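Local coordinates for protein glucosidase (Croceicoccus marinus, PDB 5Z3K) that probably hydrolyses O-glycosidic bonds as a family 39 glycoside hydrolase, acting as a beta-glucosidase from a deep-sea bacterium, at residues A[362-366]-A[367-371]; A[231-235]-A[236-240]. All blocks are in the same frame, centred on the assembly; numbering follows the deposited sequence.

Interaction 1: A[362-366]-A[367-371]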
ATOM      1  N   GLY A 362      -1.237 -18.140   8.164  1.00 12.55           N
ATOM      2  CA  GLY A 362      -2.418 -18.349   7.344  1.00 14.99           C
ATOM      3  C   GLY A 362      -2.254 -19.576   6.474  1.00 13.79           C
ATOM      4  O   GLY A 362      -1.161 -20.133   6.342  1.00 13.79           O
ATOM      5  N   ARG A 363      -3.363 -20.020   5.887  1.00 13.96           N
ATOM      6  CA  ARG A 363      -3.299 -21.161   4.975  1.00 15.96           C
ATOM      7  C   ARG A 363      -4.102 -20.872   3.713  1.00 16.85           C
ATOM      8  O   ARG A 363      -5.045 -20.078   3.724  1.00 15.17           O
ATOM      9  CB  ARG A 363      -3.785 -22.460   5.639  1.00 16.56           C
ATOM     10  CG  ARG A 363      -5.223 -22.468   6.073  1.00 18.98           C
ATOM     11  CD  ARG A 363      -5.604 -23.835   6.630  1.00 24.18           C
ATOM     12  NE  ARG A 363      -7.052 -23.951   6.768  1.00 29.04           N
ATOM     13  CZ  ARG A 363      -7.668 -24.841   7.534  1.00 27.58           C
ATOM     14  NH1 ARG A 363      -6.960 -25.701   8.255  1.00 22.64           N
ATOM     15  NH2 ARG A 363      -8.996 -24.862   7.578  1.00 25.78           N
ATOM     16  N   THR A 364      -3.698 -21.500   2.606  1.00 16.60           N
ATOM     17  CA  THR A 364      -4.353 -21.264   1.326  1.00 17.88           C
ATOM     18  C   THR A 364      -5.728 -21.925   1.270  1.00 18.57           C
ATOM     19  O   THR A 364      -6.049 -22.832   2.045  1.00 20.50           O
ATOM     20  CB  THR A 364      -3.503 -21.806   0.175  1.00 21.09           C
ATOM     21  OG1 THR A 364      -3.179 -23.170   0.459  1.00 17.22           O
ATOM     22  CG2 THR A 364      -2.225 -21.005   0.022  1.00 18.04           C
ATOM     23  N   ALA A 365      -6.534 -21.490   0.290  1.00 22.90           N
ATOM     24  CA  ALA A 365      -7.912 -21.969   0.205  1.00 26.45           C
ATOM     25  C   ALA A 365      -7.974 -23.484   0.032  1.00 29.29           C
ATOM     26  O   ALA A 365      -8.844 -24.144   0.613  1.00 28.75           O
ATOM     27  CB  ALA A 365      -8.649 -21.265  -0.935  1.00 26.67           C
ATOM     28  N   ASP A 366      -7.046 -24.061  -0.735  1.00 29.86           N
ATOM     29  CA  ASP A 366      -7.048 -25.506  -0.940  1.00 27.88           C
ATOM     30  C   ASP A 366      -6.528 -26.285   0.263  1.00 28.16           C
ATOM     31  O   ASP A 366      -6.530 -27.521   0.223  1.00 28.47           O
ATOM     32  CB  ASP A 366      -6.252 -25.868  -2.206  1.00 29.85           C
ATOM     33  CG  ASP A 366      -4.751 -25.601  -2.084  1.00 29.46           C
ATOM     34  OD1 ASP A 366      -4.263 -25.226  -1.000  1.00 26.21           O
ATOM     35  OD2 ASP A 366      -4.045 -25.780  -3.095  1.00 32.21           O
ATOM     36  N   GLY A 367      -6.087 -25.603   1.321  1.00 22.38           N
ATOM     37  CA  GLY A 367      -5.645 -26.246   2.539  1.00 21.64           C
ATOM     38  C   GLY A 367      -4.284 -26.911   2.484  1.00 20.28           C
ATOM     39  O   GLY A 367      -3.858 -27.481   3.491  1.00 22.23           O
ATOM     40  N   ASP A 368      -3.574 -26.837   1.363  1.00 19.82           N
ATOM     41  CA  ASP A 368      -2.329 -27.586   1.193  1.00 22.26           C
ATOM     42  C   ASP A 368      -1.075 -26.779   1.525  1.00 20.38           C
ATOM     43  O   ASP A 368       0.030 -27.328   1.463  1.00 19.04           O
ATOM     44  CB  ASP A 368      -2.218 -28.097  -0.251  1.00 27.31           C
ATOM     45  CG  ASP A 368      -3.009 -29.374  -0.484  1.00 31.70           C
ATOM     46  OD1 ASP A 368      -3.338 -30.062   0.511  1.00 29.37           O
ATOM     47  OD2 ASP A 368      -3.296 -29.683  -1.662  1.00 34.22           O
ATOM     48  N   THR A 369      -1.207 -25.501   1.864  1.00 17.86           N
ATOM     49  CA  THR A 369      -0.049 -24.649   2.115  1.00 16.89           C
ATOM     50  C   THR A 369      -0.307 -23.816   3.363  1.00 15.38           C
ATOM     51  O   THR A 369      -1.292 -23.077   3.410  1.00 19.54           O
ATOM     52  CB  THR A 369       0.234 -23.731   0.918  1.00 20.09           C
ATOM     53  OG1 THR A 369       0.507 -24.517  -0.253  1.00 16.88           O
ATOM     54  CG2 THR A 369       1.419 -22.820   1.210  1.00 18.86           C
ATOM     55  N   ILE A 370       0.574 -23.934   4.360  1.00 13.48           N
ATOM     56  CA  ILE A 370       0.581 -23.064   5.543  1.00 13.98           C
ATOM     57  C   ILE A 370       1.734 -22.077   5.405  1.00 17.88           C
ATOM     58  O   ILE A 370       2.854 -22.480   5.068  1.00 15.79           O
ATOM     59  CB  ILE A 370       0.758 -23.886   6.836  1.00 15.95           C
ATOM     60  CG1 ILE A 370      -0.090 -25.174   6.829  1.00 19.90           C
ATOM     61  CG2 ILE A 370       0.592 -23.000   8.079  1.00 16.08           C
ATOM     62  CD1 ILE A 370      -1.557 -24.959   6.838  1.00 17.01           C
ATOM     63  N   ARG A 371       1.486 -20.792   5.697  1.00 13.35           N
ATOM     64  CA  ARG A 371       2.536 -19.771   5.670  1.00 13.38           C
ATOM     65  C   ARG A 371       2.633 -19.082   7.023  1.00 13.32           C
ATOM     66  O   ARG A 371       1.625 -18.596   7.545  1.00 13.39           O
ATOM     67  CB  ARG A 371       2.276 -18.728   4.584  1.00 12.03           C
ATOM     68  CG  ARG A 371       2.412 -19.302   3.192  1.00 11.18           C
ATOM     69  CD  ARG A 371       2.305 -18.253   2.080  1.00 11.74           C
ATOM     70  NE  ARG A 371       2.558 -18.932   0.815  1.00 18.07           N
ATOM     71  CZ  ARG A 371       1.798 -18.842  -0.270  1.00 16.10           C
ATOM     72  NH1 ARG A 371       0.718 -18.064  -0.286  1.00 14.70           N
ATOM     73  NH2 ARG A 371       2.139 -19.533  -1.352  1.00 16.43           N
TER
HETATM   74  O   HOH W   1      -1.578 -24.784  -1.859  1.00 30.69           O
HETATM   75  O   HOH W   2      -2.985 -28.054  -3.855  1.00 33.47           O
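D366 OD1 takes the backbone N-H of D368 at 2.9 Å and the hydroxyl of its own segment's T364, OG1 to OD1 2.7 Å, the two donors arriving from opposite faces of the carboxylate. With CG set between the backbone N and the carbonyl carbon (chi1 68°), D366 turns its acid back over the bend. T364 OG1 in turn receives a weak bond from T369 N, and T364 CG2 lies 3.8 Å from T369 CB. With an alanine in place of T364 the hydroxyl is gone, D366 OD1 keeps one of its two protein donors, the D368 N-H, and the carboxylate would probably be freer to turn away. Water 1 joins D366 OD1 to T369 OG1, while water 2 donates to both D366 OD2 and D368 OD2, which probably eases the closeness of two like charges; D368 is also salt-bridged to R482 on strand 474-482. Behind these side chains stands the backbone: G367 N bonds to T364 O in a type I turn from T364 to G367, where the positive phi of G367 suits a glycine, and T364 N reaches T369 O at 3.0 Å. Farther along, G362 and R371 form an antiparallel hydrogen-bonded pair, and R363 CB packs against I370 CD1 at 3.6 Å in the non-hydrogen-bonded pair beside it. The whole is the closing end of a beta hairpin, joining strands 357-363 and 369-376.

Interaction 2: A[231-235]-A[236-240]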
ATOM      1  N   ASP A 231       8.915   8.242   9.214  1.00 14.89           N
ATOM      2  CA  ASP A 231      10.203   8.939   9.255  1.00 17.19           C
ATOM      3  C   ASP A 231      10.587   9.342  10.669  1.00 17.97           C
ATOM      4  O   ASP A 231      11.746   9.206  11.065  1.00 21.51           O
ATOM      5  CB  ASP A 231      10.177  10.187   8.374  1.00 16.63           C
ATOM      6  CG  ASP A 231      10.078   9.860   6.918  1.00 18.21           C
ATOM      7  OD1 ASP A 231       8.943   9.649   6.465  1.00 20.89           O
ATOM      8  OD2 ASP A 231      11.121   9.817   6.232  1.00 18.76           O
ATOM      9  N   ASN A 232       9.641   9.873  11.432  1.00 18.01           N
ATOM     10  CA  ASN A 232       9.958  10.451  12.729  1.00 16.41           C
ATOM     11  C   ASN A 232       9.644   9.514  13.891  1.00 19.03           C
ATOM     12  O   ASN A 232       9.718   9.937  15.051  1.00 19.85           O
ATOM     13  CB  ASN A 232       9.222  11.783  12.897  1.00 16.93           C
ATOM     14  CG  ASN A 232       9.737  12.587  14.078  1.00 20.42           C
ATOM     15  OD1 ASN A 232       8.969  12.966  14.961  1.00 22.16           O
ATOM     16  ND2 ASN A 232      11.048  12.812  14.119  1.00 24.04           N
ATOM     17  N   SER A 233       9.310   8.251  13.612  1.00 17.78           N
ATOM     18  CA  SER A 233       9.030   7.279  14.671  1.00 16.22           C
ATOM     19  C   SER A 233       9.790   5.972  14.460  1.00 18.36           C
ATOM     20  O   SER A 233      10.165   5.289  15.425  1.00 16.67           O
ATOM     21  CB  SER A 233       7.523   6.987  14.747  1.00 17.01           C
ATOM     22  OG  SER A 233       7.137   6.025  13.769  1.00 17.57           O
ATOM     23  N   ARG A 234      10.021   5.623  13.193  1.00 18.77           N
ATOM     24  CA  ARG A 234      10.484   4.288  12.795  1.00 17.21           C
ATOM     25  C   ARG A 234       9.698   3.185  13.499  1.00 13.23           C
ATOM     26  O   ARG A 234      10.250   2.124  13.788  1.00 14.16           O
ATOM     27  CB  ARG A 234      11.986   4.093  13.049  1.00 15.51           C
ATOM     28  CG  ARG A 234      12.894   5.168  12.488  1.00 25.35           C
ATOM     29  CD  ARG A 234      12.603   5.488  11.052  1.00 22.29           C
ATOM     30  NE  ARG A 234      13.804   5.339  10.244  1.00 26.62           N
ATOM     31  CZ  ARG A 234      14.402   6.328   9.595  1.00 24.80           C
ATOM     32  NH1 ARG A 234      13.908   7.554   9.638  1.00 28.03           N
ATOM     33  NH2 ARG A 234      15.486   6.079   8.887  1.00 28.11           N
ATOM     34  N   ASP A 235       8.412   3.425  13.781  1.00 13.22           N
ATOM     35  CA  ASP A 235       7.597   2.505  14.576  1.00 12.85           C
ATOM     36  C   ASP A 235       6.569   1.846  13.664  1.00 12.62           C
ATOM     37  O   ASP A 235       5.663   2.538  13.166  1.00 12.37           O
ATOM     38  CB  ASP A 235       6.901   3.256  15.723  1.00 14.45           C
ATOM     39  CG  ASP A 235       6.174   2.330  16.704  1.00 14.31           C
ATOM     40  OD1 ASP A 235       6.039   1.124  16.406  1.00 15.54           O
ATOM     41  OD2 ASP A 235       5.748   2.818  17.794  1.00 15.38           O
ATOM     42  N   PRO A 236       6.657   0.532  13.411  1.00 13.49           N
ATOM     43  CA  PRO A 236       5.700  -0.103  12.484  1.00 14.60           C
ATOM     44  C   PRO A 236       4.277  -0.123  13.009  1.00 13.58           C
ATOM     45  O   PRO A 236       3.353  -0.416  12.237  1.00 14.05           O
ATOM     46  CB  PRO A 236       6.263  -1.528  12.312  1.00 12.11           C
ATOM     47  CG  PRO A 236       7.046  -1.771  13.577  1.00 15.34           C
ATOM     48  CD  PRO A 236       7.645  -0.426  13.937  1.00 12.96           C
HETATM   49  N   MSE A 237       4.073   0.183  14.290  1.00 13.58           N
HETATM   50  CA  MSE A 237       2.738   0.275  14.860  1.00 13.21           C
HETATM   51  C   MSE A 237       1.962   1.503  14.354  1.00 13.81           C
HETATM   52  O   MSE A 237       0.737   1.516  14.424  1.00 13.25           O
HETATM   53  CB  MSE A 237       2.828   0.291  16.398  1.00 13.08           C
HETATM   54  CG  MSE A 237       1.487   0.132  17.138  1.00 14.22           C
HETATM   55 SE   MSE A 237       0.504  -1.523  16.694  1.00 24.74          SE
HETATM   56  CE  MSE A 237       1.661  -2.845  17.568  1.00 17.85           C
ATOM     57  N   ASP A 238       2.669   2.507  13.814  1.00 14.89           N
ATOM     58  CA  ASP A 238       2.037   3.798  13.515  1.00 14.54           C
ATOM     59  C   ASP A 238       0.780   3.656  12.665  1.00 14.67           C
ATOM     60  O   ASP A 238      -0.208   4.370  12.874  1.00 12.88           O
ATOM     61  CB  ASP A 238       3.011   4.719  12.782  1.00 15.62           C
ATOM     62  CG  ASP A 238       3.924   5.472  13.706  1.00 15.22           C
ATOM     63  OD1 ASP A 238       3.972   5.140  14.919  1.00 15.63           O
ATOM     64  OD2 ASP A 238       4.633   6.371  13.192  1.00 16.92           O
ATOM     65  N   PHE A 239       0.805   2.760  11.680  1.00 13.11           N
ATOM     66  CA  PHE A 239      -0.308   2.719  10.737  1.00 14.72           C
ATOM     67  C   PHE A 239      -1.600   2.291  11.415  1.00 16.06           C
ATOM     68  O   PHE A 239      -2.672   2.833  11.114  1.00 16.09           O
ATOM     69  CB  PHE A 239       0.087   1.832   9.565  1.00 11.92           C
ATOM     70  CG  PHE A 239       1.418   2.213   9.028  1.00 11.53           C
ATOM     71  CD1 PHE A 239       1.566   3.387   8.295  1.00 12.72           C
ATOM     72  CD2 PHE A 239       2.536   1.472   9.339  1.00 11.61           C
ATOM     73  CE1 PHE A 239       2.803   3.782   7.844  1.00 12.03           C
ATOM     74  CE2 PHE A 239       3.780   1.859   8.894  1.00 12.44           C
ATOM     75  CZ  PHE A 239       3.922   3.007   8.150  1.00 14.03           C
ATOM     76  N   ARG A 240      -1.514   1.369  12.373  1.00 12.88           N
ATOM     77  CA  ARG A 240      -2.694   1.020  13.164  1.00 16.97           C
ATOM     78  C   ARG A 240      -3.143   2.203  14.008  1.00 15.08           C
ATOM     79  O   ARG A 240      -4.338   2.530  14.055  1.00 16.32           O
ATOM     80  CB  ARG A 240      -2.404  -0.181  14.069  1.00 11.16           C
ATOM     81  CG  ARG A 240      -3.583  -0.516  14.971  1.00 13.43           C
ATOM     82  CD  ARG A 240      -3.190  -1.477  16.083  1.00 16.97           C
ATOM     83  NE  ARG A 240      -2.762  -2.775  15.564  1.00 13.79           N
ATOM     84  CZ  ARG A 240      -2.338  -3.773  16.342  1.00 18.37           C
ATOM     85  NH1 ARG A 240      -2.293  -3.605  17.665  1.00 15.46           N
ATOM     86  NH2 ARG A 240      -1.962  -4.926  15.809  1.00 14.77           N
TER
HETATM   87  O   HOH W   3       2.833   3.819  16.973  1.00 20.32           O
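A type I turn from D235 to D238, closed by D238 N on D235 O at 3.1 Å, swings the chain from the loop into helix 238-252. The side chain of D235 reinforces that bend. Its CG lies anti to the backbone N (chi1 -173°), which carries OD1 forward to accept from M237 N at 3.0 Å, a capping bond that comes from above the carboxylate plane and not within it. The side chain of the selenomethionine M237 starts out alongside that of D235, its CB 3.3 Å from D235 OD1, before the rest bends away and lays SE over one face of the R240 guanidinium, offset toward its rim.

S233 supplies the second link. Its OG accepts from D235 N at 2.9 Å, forming an ST turn, and donates to D238 OD2 at 2.6 Å, again from above the acid's plane. One hydroxyl thus ties the loop backbone to D238, at the entry to the helix. The other oxygen of D238, OD1, lies 4.1 Å from D235 OD2, with the two carboxylate planes 47° apart. Water 3 donates to D238 OD1 and, weakly, to D235 OD2; the salt bridge from R413 to D235 OD2 would be expected to offset part of the crowding of negative charge. W228 NE1, from the preceding barrel strand, gives D238 OD2 a further hydrogen bond.

P236, the residue after D235, turns its ring to F283 and A286 of helix 277-291. F239 meets A287 of that helix and W265 edge-to-face. The bend leads from strand 223-229 of the barrel into helix 238-252, with helix 277-291 packed alongside and strand 259-266 following in the barrel.

In both contacts an aspartate accepts the backbone N-H two residues on, from the first position of a type I turn in interaction 2 and from the third in interaction 1, where the bond reaches past the turn. Interaction 2 belongs to the eight-stranded parallel barrel, the TIM-barrel part expected to carry the hydrolase activity, whereas interaction 1 closes a hairpin of the separate mixed sheet. Their centres are about 30 Å apart and their nearest atoms about 15 Å, so neither touches the other. Interaction 2 lies deeper, about 15 Å from the centre of the chain against about 23 Å for interaction 1. A water bridges a pair of aspartates in both, weakly on one side in 231-240.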